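PDB 5D55: HdaB,HdaA (Adhesin), HUS-associated diffuse adherence from Escherichia coli, which probably serves as the minor tip subunit of an adhesive chaperone-usher pilus, here fused to a short piece of the HdaA pilin. Local coordinates for residues Ile14-His19 against Phe122-Glu127; Asp28-Ala33 against Ile107-Asn112; Val48-Arg53 against Ile76-Asn81; Pro70-Arg75 against Gln114-Lys119. All blocks are in the same frame, centred on the assembly; numbering follows the deposited sequence.

Overall arrangement
All four contacts lie in the HdaB part of the fusion. Starting at the N terminus, residues 14-19 wait until 122-127 for their partner, so interaction 1 closes the longest loop and encloses the other three. Residues 28-33 then meet 107-112 in interaction 2, a strand pairing within one sheet. Inside that second loop, 48-53 packs on 76-81 in interaction 3, across the two sheets of the sandwich. Residues 70-75, which lead directly into 76-81, reach forward to 114-119, so interaction 4 crosses both interaction 2 and interaction 3. Interactions 1 and 3 therefore join the sheets face to face, and interaction 4 closes one end.

Interaction 1. Residues Ile14-His19 against Phe122-Glu127; sequences ITLMNH and FSVSGE
Ile14 and Leu16 reach across to Phe122, Val124 and the backbone at Ser125-Gly126, without a hydrogen bond between the segments. The CD1 methyl of Ile14 lies 3.7 Å from the carbonyl carbon C of Ser125, and 3.9 Å separates it from CG2 of Val124. Its reach comes from an extended chain: CG1 stands opposite the backbone N (chi1 -164°) and CD1 continues outward. Leu16 uses one branch for two neighbours, CD2 lying 4.0 Å from Val124 CG2 and 4.0 Å from Phe122 CB. It crosses both side chains at about a right angle. By these distances Val124 CG2 is touched by methyls of both Ile14 and Leu16.

The strand axes stay 7.9 Å apart at 151°, nearly antiparallel but too distant for direct pairing. Ile147, in the HdaA-derived part of the second subunit, packs on both Ile14 and Leu16, while Ile107 touches Leu16, Phe122 and Val124. Strand 13-18 pairs with strand 31-38, and strand 118-132 with strand 45-50. Residues 122-126 also pair antiparallel with a strand of the second subunit; the engineered fusion lets this strand be exchanged between copies, consistent with donor-strand complementation.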
loop_
_atom_site.group_PDB
_atom_site.type_symbol
_atom_site.label_atom_id
_atom_site.label_comp_id
_atom_site.label_asym_id
_atom_site.label_seq_id
_atom_site.Cartn_x
_atom_site.Cartn_y
_atom_site.Cartn_z
ATOM N N ILE B 14 -10.408 4.321 -7.946
ATOM C CA ILE B 14 -11.379 3.380 -8.479
ATOM C C ILE B 14 -12.687 4.118 -8.795
ATOM O O ILE B 14 -13.097 5.007 -8.049
ATOM C CB ILE B 14 -11.580 2.179 -7.504
ATOM C CG1 ILE B 14 -12.282 1.005 -8.202
ATOM C CG2 ILE B 14 -12.300 2.619 -6.215
ATOM C CD1 ILE B 14 -12.182 -0.319 -7.439
ATOM N N THR B 15 -13.317 3.768 -9.914
ATOM C CA THR B 15 -14.610 4.338 -10.279
ATOM C C THR B 15 -15.542 3.193 -10.640
ATOM O O THR B 15 -15.078 2.131 -11.077
ATOM C CB THR B 15 -14.507 5.313 -11.485
ATOM O OG1 THR B 15 -14.009 4.607 -12.625
ATOM C CG2 THR B 15 -13.564 6.484 -11.188
ATOM N N LEU B 16 -16.844 3.389 -10.437
ATOM C CA LEU B 16 -17.831 2.380 -10.816
ATOM C C LEU B 16 -19.091 3.072 -11.337
ATOM O O LEU B 16 -19.664 3.931 -10.671
ATOM C CB LEU B 16 -18.155 1.441 -9.650
ATOM C CG LEU B 16 -19.063 0.231 -9.957
ATOM C CD1 LEU B 16 -18.412 -0.701 -10.973
ATOM C CD2 LEU B 16 -19.397 -0.542 -8.668
ATOM N N MET B 17 -19.504 2.699 -12.538
ATOM C CA MET B 17 -20.563 3.411 -13.239
ATOM C C MET B 17 -21.666 2.422 -13.540
ATOM O O MET B 17 -21.426 1.432 -14.229
ATOM C CB MET B 17 -19.987 3.959 -14.541
ATOM C CG MET B 17 -20.781 5.030 -15.200
ATOM S SD MET B 17 -19.863 5.775 -16.563
ATOM C CE MET B 17 -19.773 4.428 -17.752
ATOM N N ASN B 18 -22.872 2.685 -13.037
ATOM C CA ASN B 18 -24.017 1.809 -13.303
ATOM C C ASN B 18 -24.272 1.605 -14.795
ATOM O O ASN B 18 -24.072 2.524 -15.609
ATOM C CB ASN B 18 -25.286 2.370 -12.644
ATOM C CG ASN B 18 -26.497 1.475 -12.870
ATOM O OD1 ASN B 18 -26.421 0.248 -12.714
ATOM N ND2 ASN B 18 -27.607 2.077 -13.276
ATOM N N HIS B 19 -24.715 0.402 -15.161
ATOM C CA HIS B 19 -25.197 0.155 -16.511
ATOM C C HIS B 19 -26.707 -0.133 -16.446
ATOM O O HIS B 19 -27.129 -1.127 -15.856
ATOM C CB HIS B 19 -24.422 -0.998 -17.177
ATOM C CG HIS B 19 -24.813 -1.250 -18.602
ATOM N ND1 HIS B 19 -24.433 -0.422 -19.638
ATOM C CD2 HIS B 19 -25.575 -2.220 -19.160
ATOM C CE1 HIS B 19 -24.925 -0.882 -20.776
ATOM N NE2 HIS B 19 -25.623 -1.972 -20.513
ATOM N N PHE B 122 -23.836 -2.174 -5.401
ATOM C CA PHE B 122 -22.541 -2.824 -5.599
ATOM C C PHE B 122 -21.450 -1.992 -4.936
ATOM O O PHE B 122 -21.370 -0.779 -5.174
ATOM C CB PHE B 122 -22.178 -2.951 -7.082
ATOM C CG PHE B 122 -23.269 -3.497 -7.965
ATOM C CD1 PHE B 122 -24.124 -4.512 -7.538
ATOM C CD2 PHE B 122 -23.381 -3.035 -9.265
ATOM C CE1 PHE B 122 -25.104 -5.019 -8.389
ATOM C CE2 PHE B 122 -24.352 -3.528 -10.119
ATOM C CZ PHE B 122 -25.215 -4.526 -9.677
ATOM N N SER B 123 -20.615 -2.642 -4.123
ATOM C CA SER B 123 -19.440 -2.019 -3.511
ATOM C C SER B 123 -18.217 -2.800 -3.940
ATOM O O SER B 123 -18.188 -4.032 -3.800
ATOM C CB SER B 123 -19.526 -2.035 -1.987
ATOM O OG SER B 123 -18.294 -1.648 -1.396
ATOM N N VAL B 124 -17.218 -2.093 -4.460
ATOM C CA VAL B 124 -15.966 -2.736 -4.891
ATOM C C VAL B 124 -14.774 -1.975 -4.329
ATOM O O VAL B 124 -14.858 -0.767 -4.051
ATOM C CB VAL B 124 -15.842 -2.842 -6.448
ATOM C CG1 VAL B 124 -16.962 -3.720 -7.024
ATOM C CG2 VAL B 124 -15.885 -1.471 -7.070
ATOM N N SER B 125 -13.674 -2.695 -4.137
ATOM C CA SER B 125 -12.438 -2.088 -3.678
ATOM C C SER B 125 -11.322 -2.560 -4.594
ATOM O O SER B 125 -11.469 -3.569 -5.297
ATOM C CB SER B 125 -12.145 -2.446 -2.221
ATOM O OG SER B 125 -13.113 -1.875 -1.374
ATOM N N GLY B 126 -10.218 -1.829 -4.610
ATOM C CA GLY B 126 -9.125 -2.201 -5.492
ATOM C C GLY B 126 -7.825 -1.525 -5.146
ATOM O O GLY B 126 -7.798 -0.509 -4.425
ATOM N N GLU B 127 -6.742 -2.101 -5.663
ATOM C CA GLU B 127 -5.381 -1.630 -5.402
ATOM C C GLU B 127 -4.494 -2.086 -6.555
ATOM O O GLU B 127 -4.884 -2.976 -7.331
ATOM C CB GLU B 127 -4.862 -2.213 -4.068
ATOM C CG GLU B 127 -4.676 -3.744 -4.078
ATOM C CD GLU B 127 -4.468 -4.392 -2.695
ATOM O OE1 GLU B 127 -4.866 -3.825 -1.653
ATOM O OE2 GLU B 127 -3.906 -5.504 -2.659
#

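Interaction 2. Residues Asp28-Ala33 against Ile107-Asn112; sequences DGVKLA and IEVDGN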
loop_
_atom_site.group_PDB
_atom_site.type_symbol
_atom_site.label_atom_id
_atom_site.label_comp_id
_atom_site.label_asym_id
_atom_site.label_seq_id
_atom_site.Cartn_x
_atom_site.Cartn_y
_atom_site.Cartn_z
ATOM N N ASP B 28 -25.820 -15.282 -17.558
ATOM C CA ASP B 28 -24.496 -15.174 -16.970
ATOM C C ASP B 28 -23.634 -14.242 -17.826
ATOM O O ASP B 28 -23.692 -14.283 -19.054
ATOM C CB ASP B 28 -23.848 -16.568 -16.913
ATOM C CG ASP B 28 -22.413 -16.527 -16.430
ATOM O OD1 ASP B 28 -22.196 -16.604 -15.202
ATOM O OD2 ASP B 28 -21.499 -16.423 -17.274
ATOM N N GLY B 29 -22.839 -13.403 -17.181
ATOM C CA GLY B 29 -21.948 -12.511 -17.910
ATOM C C GLY B 29 -22.528 -11.134 -18.208
ATOM O O GLY B 29 -21.787 -10.223 -18.580
ATOM N N VAL B 30 -23.840 -10.966 -18.050
ATOM C CA VAL B 30 -24.484 -9.676 -18.366
ATOM C C VAL B 30 -23.894 -8.560 -17.492
ATOM O O VAL B 30 -23.831 -8.693 -16.267
ATOM C CB VAL B 30 -26.030 -9.745 -18.233
ATOM C CG1 VAL B 30 -26.650 -8.355 -18.213
ATOM C CG2 VAL B 30 -26.623 -10.579 -19.363
ATOM N N LYS B 31 -23.461 -7.473 -18.130
ATOM C CA LYS B 31 -22.775 -6.381 -17.429
ATOM C C LYS B 31 -23.772 -5.456 -16.745
ATOM O O LYS B 31 -24.662 -4.892 -17.398
ATOM C CB LYS B 31 -21.881 -5.596 -18.396
ATOM C CG LYS B 31 -20.726 -6.403 -18.979
ATOM C CD LYS B 31 -20.183 -5.738 -20.240
ATOM C CE LYS B 31 -18.844 -6.335 -20.660
ATOM N NZ LYS B 31 -18.348 -5.652 -21.906
ATOM N N LEU B 32 -23.619 -5.309 -15.434
ATOM C CA LEU B 32 -24.513 -4.485 -14.620
ATOM C C LEU B 32 -23.880 -3.147 -14.211
ATOM O O LEU B 32 -24.595 -2.208 -13.832
ATOM C CB LEU B 32 -24.931 -5.226 -13.354
ATOM C CG LEU B 32 -25.618 -6.590 -13.471
ATOM C CD1 LEU B 32 -25.752 -7.171 -12.096
ATOM C CD2 LEU B 32 -26.979 -6.486 -14.146
ATOM N N ALA B 33 -22.550 -3.088 -14.272
ATOM C CA ALA B 33 -21.773 -1.860 -14.013
ATOM C C ALA B 33 -20.391 -1.932 -14.654
ATOM O O ALA B 33 -19.845 -3.022 -14.847
ATOM C CB ALA B 33 -21.644 -1.603 -12.511
ATOM N N ILE B 107 -18.982 -5.370 -13.222
ATOM C CA ILE B 107 -19.787 -6.197 -12.346
ATOM C C ILE B 107 -20.696 -6.947 -13.301
ATOM O O ILE B 107 -21.371 -6.335 -14.143
ATOM C CB ILE B 107 -20.650 -5.370 -11.345
ATOM C CG1 ILE B 107 -19.796 -4.439 -10.466
ATOM C CG2 ILE B 107 -21.564 -6.299 -10.516
ATOM C CD1 ILE B 107 -18.914 -5.169 -9.442
ATOM N N GLU B 108 -20.665 -8.273 -13.225
ATOM C CA GLU B 108 -21.456 -9.104 -14.135
ATOM C C GLU B 108 -22.352 -10.051 -13.364
ATOM O O GLU B 108 -22.029 -10.441 -12.242
ATOM C CB GLU B 108 -20.552 -9.904 -15.069
ATOM C CG GLU B 108 -19.699 -9.029 -15.996
ATOM C CD GLU B 108 -18.887 -9.832 -16.997
ATOM O OE1 GLU B 108 -18.827 -11.078 -16.875
ATOM O OE2 GLU B 108 -18.311 -9.211 -17.914
ATOM N N VAL B 109 -23.458 -10.442 -13.990
ATOM C CA VAL B 109 -24.346 -11.441 -13.429
ATOM C C VAL B 109 -23.588 -12.772 -13.378
ATOM O O VAL B 109 -23.020 -13.215 -14.376
ATOM C CB VAL B 109 -25.623 -11.586 -14.287
ATOM C CG1 VAL B 109 -26.510 -12.668 -13.728
ATOM C CG2 VAL B 109 -26.375 -10.246 -14.337
ATOM N N ASP B 110 -23.585 -13.396 -12.209
ATOM C CA ASP B 110 -22.839 -14.645 -12.011
ATOM C C ASP B 110 -23.814 -15.825 -12.056
ATOM O O ASP B 110 -24.460 -16.146 -11.057
ATOM C CB ASP B 110 -22.069 -14.574 -10.689
ATOM C CG ASP B 110 -21.115 -15.755 -10.483
ATOM O OD1 ASP B 110 -20.866 -16.521 -11.437
ATOM O OD2 ASP B 110 -20.616 -15.914 -9.352
ATOM N N GLY B 111 -23.937 -16.436 -13.230
ATOM C CA GLY B 111 -24.894 -17.529 -13.461
ATOM C C GLY B 111 -26.258 -17.025 -13.921
ATOM O O GLY B 111 -26.743 -15.991 -13.441
ATOM N N ASN B 112 -26.876 -17.744 -14.856
ATOM C CA ASN B 112 -28.226 -17.399 -15.336
ATOM C C ASN B 112 -29.193 -17.163 -14.165
ATOM O O ASN B 112 -29.304 -18.009 -13.275
ATOM C CB ASN B 112 -28.779 -18.511 -16.230
ATOM C CG ASN B 112 -28.144 -18.549 -17.616
ATOM O OD1 ASN B 112 -27.197 -17.821 -17.925
ATOM N ND2 ASN B 112 -28.669 -19.432 -18.462
HETATM O O HOH W 1 -19.950 -10.213 -20.398
#
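Asp28 OD1 is gripped by two groups: the backbone N of Gly111, at 2.6 Å, and the guanidinium of Arg77, which forms a salt bridge with it. The Gly111 N-H meets the anti lone pair of OD1, bending to 147° at the hydrogen. Asp110 OD1 comes within 4.0 Å of Asp28 OD1, but Arg77 NH1 bridges to both carboxylates and probably offsets their repulsion. Asp28 also donates through its own backbone N to Asn112 OD1, almost straight at 171°.

Beyond this turn the backbones join by Gly29 N to Val109 O and by Val109 N to Val30 O. Gly29 has a positive phi (93°), at which a CB would press on the preceding carbonyl. Further on, Leu32 N donates to Ile107 O over 2.8 Å and Ala33 N adds a weak bond to the same oxygen. Two residues thus face one, a classic beta bulge, and the bond from Ile107 N to Ala33 O continues the antiparallel pairing.

Leu32 CD2 rests 3.8 Å from Val109 CG2. Ala33 and Ile107 share one face of the sheet, Ala33 CB lying 4.0 Å from Ile107 CG1. On the other face Lys31 and Glu108 lie side by side, pointing the same way, without their charged ends meeting; Lys31 makes a cation-pi contact with Tyr106. Glu108 CD approaches Gly29 O to 3.3 Å, where a water donates to Gly29 O and weakly to Glu108 OE2. Arg77, the Gly111 N-H and this one water probably offset the repulsion among these acidic groups and carbonyls.

Interaction 3. Residues Val48-Arg53 against Ile76-Asn81; sequences VWINAR and IRIGGN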
loop_
_atom_site.group_PDB
_atom_site.type_symbol
_atom_site.label_atom_id
_atom_site.label_comp_id
_atom_site.label_asym_id
_atom_site.label_seq_id
_atom_site.Cartn_x
_atom_site.Cartn_y
_atom_site.Cartn_z
ATOM N N VAL B 48 -8.790 -6.280 -7.796
ATOM C CA VAL B 48 -10.117 -5.706 -7.500
ATOM C C VAL B 48 -10.979 -6.788 -6.843
ATOM O O VAL B 48 -10.832 -7.972 -7.157
ATOM C CB VAL B 48 -10.809 -5.215 -8.801
ATOM C CG1 VAL B 48 -12.246 -4.784 -8.549
ATOM C CG2 VAL B 48 -10.024 -4.058 -9.422
ATOM N N TRP B 49 -11.869 -6.386 -5.936
ATOM C CA TRP B 49 -12.798 -7.319 -5.306
ATOM C C TRP B 49 -14.123 -6.665 -4.941
ATOM O O TRP B 49 -14.198 -5.451 -4.763
ATOM C CB TRP B 49 -12.188 -7.979 -4.060
ATOM C CG TRP B 49 -11.769 -7.011 -2.979
ATOM C CD1 TRP B 49 -12.501 -6.635 -1.880
ATOM C CD2 TRP B 49 -10.513 -6.312 -2.884
ATOM N NE1 TRP B 49 -11.785 -5.747 -1.118
ATOM C CE2 TRP B 49 -10.562 -5.530 -1.704
ATOM C CE3 TRP B 49 -9.357 -6.273 -3.681
ATOM C CZ2 TRP B 49 -9.499 -4.716 -1.297
ATOM C CZ3 TRP B 49 -8.299 -5.461 -3.286
ATOM C CH2 TRP B 49 -8.377 -4.690 -2.101
ATOM N N ILE B 50 -15.152 -7.495 -4.833
ATOM C CA ILE B 50 -16.476 -7.070 -4.384
ATOM C C ILE B 50 -16.579 -7.139 -2.859
ATOM O O ILE B 50 -16.172 -8.128 -2.240
ATOM C CB ILE B 50 -17.580 -7.949 -5.012
ATOM C CG1 ILE B 50 -17.521 -7.864 -6.540
ATOM C CG2 ILE B 50 -18.972 -7.538 -4.463
ATOM C CD1 ILE B 50 -18.371 -8.929 -7.293
ATOM N N ASN B 51 -17.114 -6.078 -2.255
ATOM C CA ASN B 51 -17.406 -6.090 -0.835
ATOM C C ASN B 51 -18.829 -6.571 -0.612
ATOM O O ASN B 51 -19.774 -5.778 -0.590
ATOM C CB ASN B 51 -17.204 -4.705 -0.222
ATOM C CG ASN B 51 -15.830 -4.128 -0.518
ATOM O OD1 ASN B 51 -15.714 -3.090 -1.169
ATOM N ND2 ASN B 51 -14.782 -4.806 -0.054
ATOM N N ALA B 52 -18.971 -7.883 -0.464
ATOM C CA ALA B 52 -20.269 -8.514 -0.254
ATOM C C ALA B 52 -20.054 -9.852 0.417
ATOM O O ALA B 52 -18.955 -10.403 0.372
ATOM C CB ALA B 52 -21.005 -8.700 -1.569
ATOM N N ARG B 53 -21.105 -10.367 1.046
ATOM C CA ARG B 53 -21.066 -11.694 1.641
ATOM C C ARG B 53 -20.966 -12.714 0.517
ATOM O O ARG B 53 -21.436 -12.469 -0.593
ATOM C CB ARG B 53 -22.327 -11.937 2.476
ATOM N N ILE B 76 -23.361 -11.887 -8.120
ATOM C CA ILE B 76 -22.490 -11.127 -9.027
ATOM C C ILE B 76 -21.040 -11.556 -8.950
ATOM O O ILE B 76 -20.635 -12.160 -7.968
ATOM C CB ILE B 76 -22.568 -9.607 -8.768
ATOM C CG1 ILE B 76 -22.280 -9.281 -7.295
ATOM C CG2 ILE B 76 -23.898 -9.071 -9.260
ATOM C CD1 ILE B 76 -22.016 -7.815 -7.014
ATOM N N ARG B 77 -20.275 -11.252 -10.001
ATOM C CA ARG B 77 -18.822 -11.482 -10.027
ATOM C C ARG B 77 -18.166 -10.302 -10.745
ATOM O O ARG B 77 -18.850 -9.560 -11.445
ATOM C CB ARG B 77 -18.484 -12.784 -10.773
ATOM C CG ARG B 77 -18.861 -12.788 -12.257
ATOM C CD ARG B 77 -18.123 -13.894 -13.004
ATOM N NE ARG B 77 -18.411 -13.902 -14.439
ATOM C CZ ARG B 77 -19.348 -14.657 -15.015
ATOM N NH1 ARG B 77 -20.098 -15.474 -14.288
ATOM N NH2 ARG B 77 -19.535 -14.595 -16.321
ATOM N N ILE B 78 -16.855 -10.133 -10.573
ATOM C CA ILE B 78 -16.095 -9.200 -11.426
ATOM C C ILE B 78 -15.848 -9.874 -12.771
ATOM O O ILE B 78 -15.497 -11.064 -12.817
ATOM C CB ILE B 78 -14.727 -8.823 -10.799
ATOM C CG1 ILE B 78 -14.916 -8.235 -9.397
ATOM C CG2 ILE B 78 -13.934 -7.840 -11.708
ATOM C CD1 ILE B 78 -15.552 -6.839 -9.412
ATOM N N GLY B 79 -16.048 -9.129 -13.861
ATOM C CA GLY B 79 -15.725 -9.616 -15.198
ATOM C C GLY B 79 -14.784 -8.692 -15.954
ATOM O O GLY B 79 -14.378 -7.627 -15.453
ATOM N N GLY B 80 -14.444 -9.107 -17.167
ATOM C CA GLY B 80 -13.654 -8.296 -18.076
ATOM C C GLY B 80 -12.451 -9.063 -18.570
ATOM O O GLY B 80 -11.896 -9.902 -17.847
ATOM N N ASN B 81 -12.070 -8.790 -19.815
ATOM C CA ASN B 81 -10.826 -9.301 -20.399
ATOM C C ASN B 81 -9.626 -9.030 -19.510
ATOM O O ASN B 81 -9.527 -7.959 -18.909
ATOM C CB ASN B 81 -10.590 -8.645 -21.767
#
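Val48-Ile50 and Ile76-Gly79 run antiparallel in separate sheets, their axes 7.2 Å apart at 167°, and no hydrogen bond links the segments. This is face-to-face packing across the two sheets of a beta sandwich, consistent with the incomplete immunoglobulin-like fold of chaperone-usher pilus subunits. The interlayer is built from four branched aliphatic residues: Val48, Ile50, Ile76 and Ile78.

Ile50 covers the most surface and lies between the two isoleucines of the other strand. Its CD1 methyl lies over the intervening backbone, 3.7 Å from the carbonyl carbon C of Arg77. The same methyl meets Ile76 CD1 at 3.8 Å. Ile76 swings its longer branch in between its own backbone N and C (chi1 54°), a sterically tight rotation, and from there its CD1 also reaches the CG2 branch of Ile50. Ile78 slides past Ile50 in the opposite direction, whereas it crosses Val48 at about a right angle.

Arg77 directs its CB out of the interlayer, and its guanidinium forms salt bridges with Asp28 and Asp110 on the outer side. Asn51 takes no part in the contact; its OD1 is hydrogen-bonded to the hydroxyls of Ser123 and Ser125. Around the aliphatic group, Tyr62 touches Ile50 and Ile76, Phe105 touches Val48 and Ile78, and Phe122 touches Ile76, so aromatic rings border it.

Ile78 folds its ethyl branch (chi2 -71°), and the terminal CD1 is shared between two residues of the facing strand, 3.6 Å from Ile50 CG1 and 4.0 Å from Val48 CG1.

Interaction 4. Residues Pro70-Arg75 against Gln114-Lys119; sequences PQHNLR and QVHPGK
His116, Val115 and His72 bury the most surface here, and the two imidazoles dominate. Their rings form an offset stack with centroids 3.8 Å apart and planes at 7°, close to parallel. The overlap is displaced toward the backbone of His116, whose CB lies 3.6 Å from the centroid of the His72 ring, a CH-pi contact over the face. The two first torsions differ: His72 carries its ring with CG opposite the carbonyl carbon, while in His116 CG stands opposite the backbone N (chi1 -168°). Pro70 approaches the His116 ring obliquely through CB.

Val115 makes the apolar half: its CG2 is 3.8 Å from Leu74 CD1, the two side chains crossing at a slant. The backbones are too far apart to bond directly, and waters span them. One donates to Asn73 O at 2.8 Å and accepts from His116 N at 3.0 Å. Another does the same between Pro70 O (2.8 Å) and Lys119 N (3.1 Å).

Tyr120 touches His72, Leu74 and Val115, and its hydroxyl is hydrogen-bonded to His116 O. Asn73-Arg75 open strand 73-79, which pairs with strand 62-65; Val115 adjoins the short strand 25-26, and Gly118 and Lys119 begin strand 118-132, pairing there with a strand of the second subunit.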
loop_
_atom_site.group_PDB
_atom_site.type_symbol
_atom_site.label_atom_id
_atom_site.label_comp_id
_atom_site.label_asym_id
_atom_site.label_seq_id
_atom_site.Cartn_x
_atom_site.Cartn_y
_atom_site.Cartn_z
ATOM N N PRO B 70 -38.561 -4.340 -2.279
ATOM C CA PRO B 70 -38.437 -5.803 -2.242
ATOM C C PRO B 70 -37.017 -6.226 -1.875
ATOM O O PRO B 70 -36.045 -5.586 -2.280
ATOM C CB PRO B 70 -38.758 -6.223 -3.681
ATOM C CG PRO B 70 -39.706 -5.171 -4.169
ATOM C CD PRO B 70 -39.263 -3.879 -3.494
ATOM N N GLN B 71 -36.912 -7.298 -1.108
ATOM C CA GLN B 71 -35.639 -7.769 -0.612
ATOM C C GLN B 71 -35.364 -9.166 -1.176
ATOM O O GLN B 71 -35.858 -10.176 -0.656
ATOM C CB GLN B 71 -35.669 -7.753 0.916
ATOM C CG GLN B 71 -34.364 -8.006 1.577
ATOM N N HIS B 72 -34.615 -9.193 -2.272
ATOM C CA HIS B 72 -34.244 -10.424 -2.960
ATOM C C HIS B 72 -32.753 -10.432 -3.270
ATOM O O HIS B 72 -32.073 -9.409 -3.117
ATOM C CB HIS B 72 -35.030 -10.558 -4.257
ATOM C CG HIS B 72 -36.462 -10.938 -4.060
ATOM N ND1 HIS B 72 -36.932 -12.210 -4.307
ATOM C CD2 HIS B 72 -37.530 -10.216 -3.646
ATOM C CE1 HIS B 72 -38.229 -12.254 -4.060
ATOM N NE2 HIS B 72 -38.618 -11.058 -3.653
ATOM N N ASN B 73 -32.256 -11.576 -3.733
ATOM C CA ASN B 73 -30.825 -11.785 -3.917
ATOM C C ASN B 73 -30.377 -11.761 -5.374
ATOM O O ASN B 73 -31.100 -12.204 -6.276
ATOM C CB ASN B 73 -30.383 -13.095 -3.245
ATOM C CG ASN B 73 -30.769 -13.159 -1.772
ATOM O OD1 ASN B 73 -31.514 -14.049 -1.350
ATOM N ND2 ASN B 73 -30.287 -12.212 -0.992
ATOM N N LEU B 74 -29.176 -11.229 -5.593
ATOM C CA LEU B 74 -28.544 -11.234 -6.901
ATOM C C LEU B 74 -27.103 -11.700 -6.738
ATOM O O LEU B 74 -26.393 -11.206 -5.871
ATOM C CB LEU B 74 -28.566 -9.831 -7.516
ATOM C CG LEU B 74 -27.631 -9.538 -8.699
ATOM C CD1 LEU B 74 -28.040 -10.302 -9.960
ATOM C CD2 LEU B 74 -27.586 -8.041 -8.959
ATOM N N ARG B 75 -26.679 -12.642 -7.574
ATOM C CA ARG B 75 -25.321 -13.172 -7.492
ATOM C C ARG B 75 -24.471 -12.486 -8.554
ATOM O O ARG B 75 -24.832 -12.487 -9.738
ATOM C CB ARG B 75 -25.296 -14.699 -7.693
ATOM C CG ARG B 75 -25.672 -15.549 -6.471
ATOM C CD ARG B 75 -27.199 -15.668 -6.291
ATOM N NE ARG B 75 -27.574 -16.537 -5.168
ATOM C CZ ARG B 75 -28.815 -16.662 -4.686
ATOM N NH1 ARG B 75 -29.826 -15.976 -5.212
ATOM N NH2 ARG B 75 -29.047 -17.476 -3.663
ATOM N N GLN B 114 -33.132 -15.335 -12.907
ATOM C CA GLN B 114 -34.344 -14.539 -12.948
ATOM C C GLN B 114 -34.306 -13.723 -11.674
ATOM O O GLN B 114 -34.514 -14.253 -10.579
ATOM C CB GLN B 114 -35.599 -15.423 -12.998
ATOM C CG GLN B 114 -36.887 -14.617 -12.988
ATOM C CD GLN B 114 -38.148 -15.441 -12.777
ATOM O OE1 GLN B 114 -39.136 -14.927 -12.261
ATOM N NE2 GLN B 114 -38.128 -16.704 -13.184
ATOM N N VAL B 115 -33.994 -12.441 -11.827
ATOM C CA VAL B 115 -33.697 -11.564 -10.708
ATOM C C VAL B 115 -34.919 -10.721 -10.432
ATOM O O VAL B 115 -35.470 -10.088 -11.343
ATOM C CB VAL B 115 -32.502 -10.628 -11.022
ATOM C CG1 VAL B 115 -32.133 -9.757 -9.801
ATOM C CG2 VAL B 115 -31.301 -11.426 -11.491
ATOM N N HIS B 116 -35.339 -10.705 -9.173
ATOM C CA HIS B 116 -36.498 -9.925 -8.784
ATOM C C HIS B 116 -36.198 -8.436 -8.902
ATOM O O HIS B 116 -35.119 -7.995 -8.501
ATOM C CB HIS B 116 -36.908 -10.253 -7.355
ATOM C CG HIS B 116 -38.247 -9.699 -6.972
ATOM N ND1 HIS B 116 -39.368 -10.495 -6.831
ATOM C CD2 HIS B 116 -38.648 -8.431 -6.708
ATOM C CE1 HIS B 116 -40.396 -9.739 -6.489
ATOM N NE2 HIS B 116 -39.988 -8.485 -6.410
ATOM N N PRO B 117 -37.150 -7.662 -9.466
ATOM C CA PRO B 117 -37.052 -6.211 -9.513
ATOM C C PRO B 117 -36.690 -5.613 -8.158
ATOM O O PRO B 117 -37.195 -6.054 -7.120
ATOM C CB PRO B 117 -38.461 -5.782 -9.923
ATOM C CG PRO B 117 -38.921 -6.891 -10.814
ATOM C CD PRO B 117 -38.297 -8.158 -10.251
ATOM N N GLY B 118 -35.805 -4.623 -8.176
ATOM C CA GLY B 118 -35.410 -3.952 -6.954
ATOM C C GLY B 118 -34.138 -3.149 -7.153
ATOM O O GLY B 118 -33.604 -3.091 -8.253
ATOM N N LYS B 119 -33.667 -2.543 -6.067
ATOM C CA LYS B 119 -32.463 -1.719 -6.067
ATOM C C LYS B 119 -31.327 -2.462 -5.381
ATOM O O LYS B 119 -31.447 -2.856 -4.225
ATOM C CB LYS B 119 -32.729 -0.395 -5.348
ATOM C CG LYS B 119 -33.692 0.523 -6.075
ATOM C CD LYS B 119 -34.121 1.680 -5.195
ATOM C CE LYS B 119 -35.452 1.393 -4.506
ATOM N NZ LYS B 119 -35.908 2.549 -3.678
HETATM O O HOH W 2 -35.532 -3.150 -3.642
HETATM O O HOH W 3 -33.733 -12.160 -7.114
#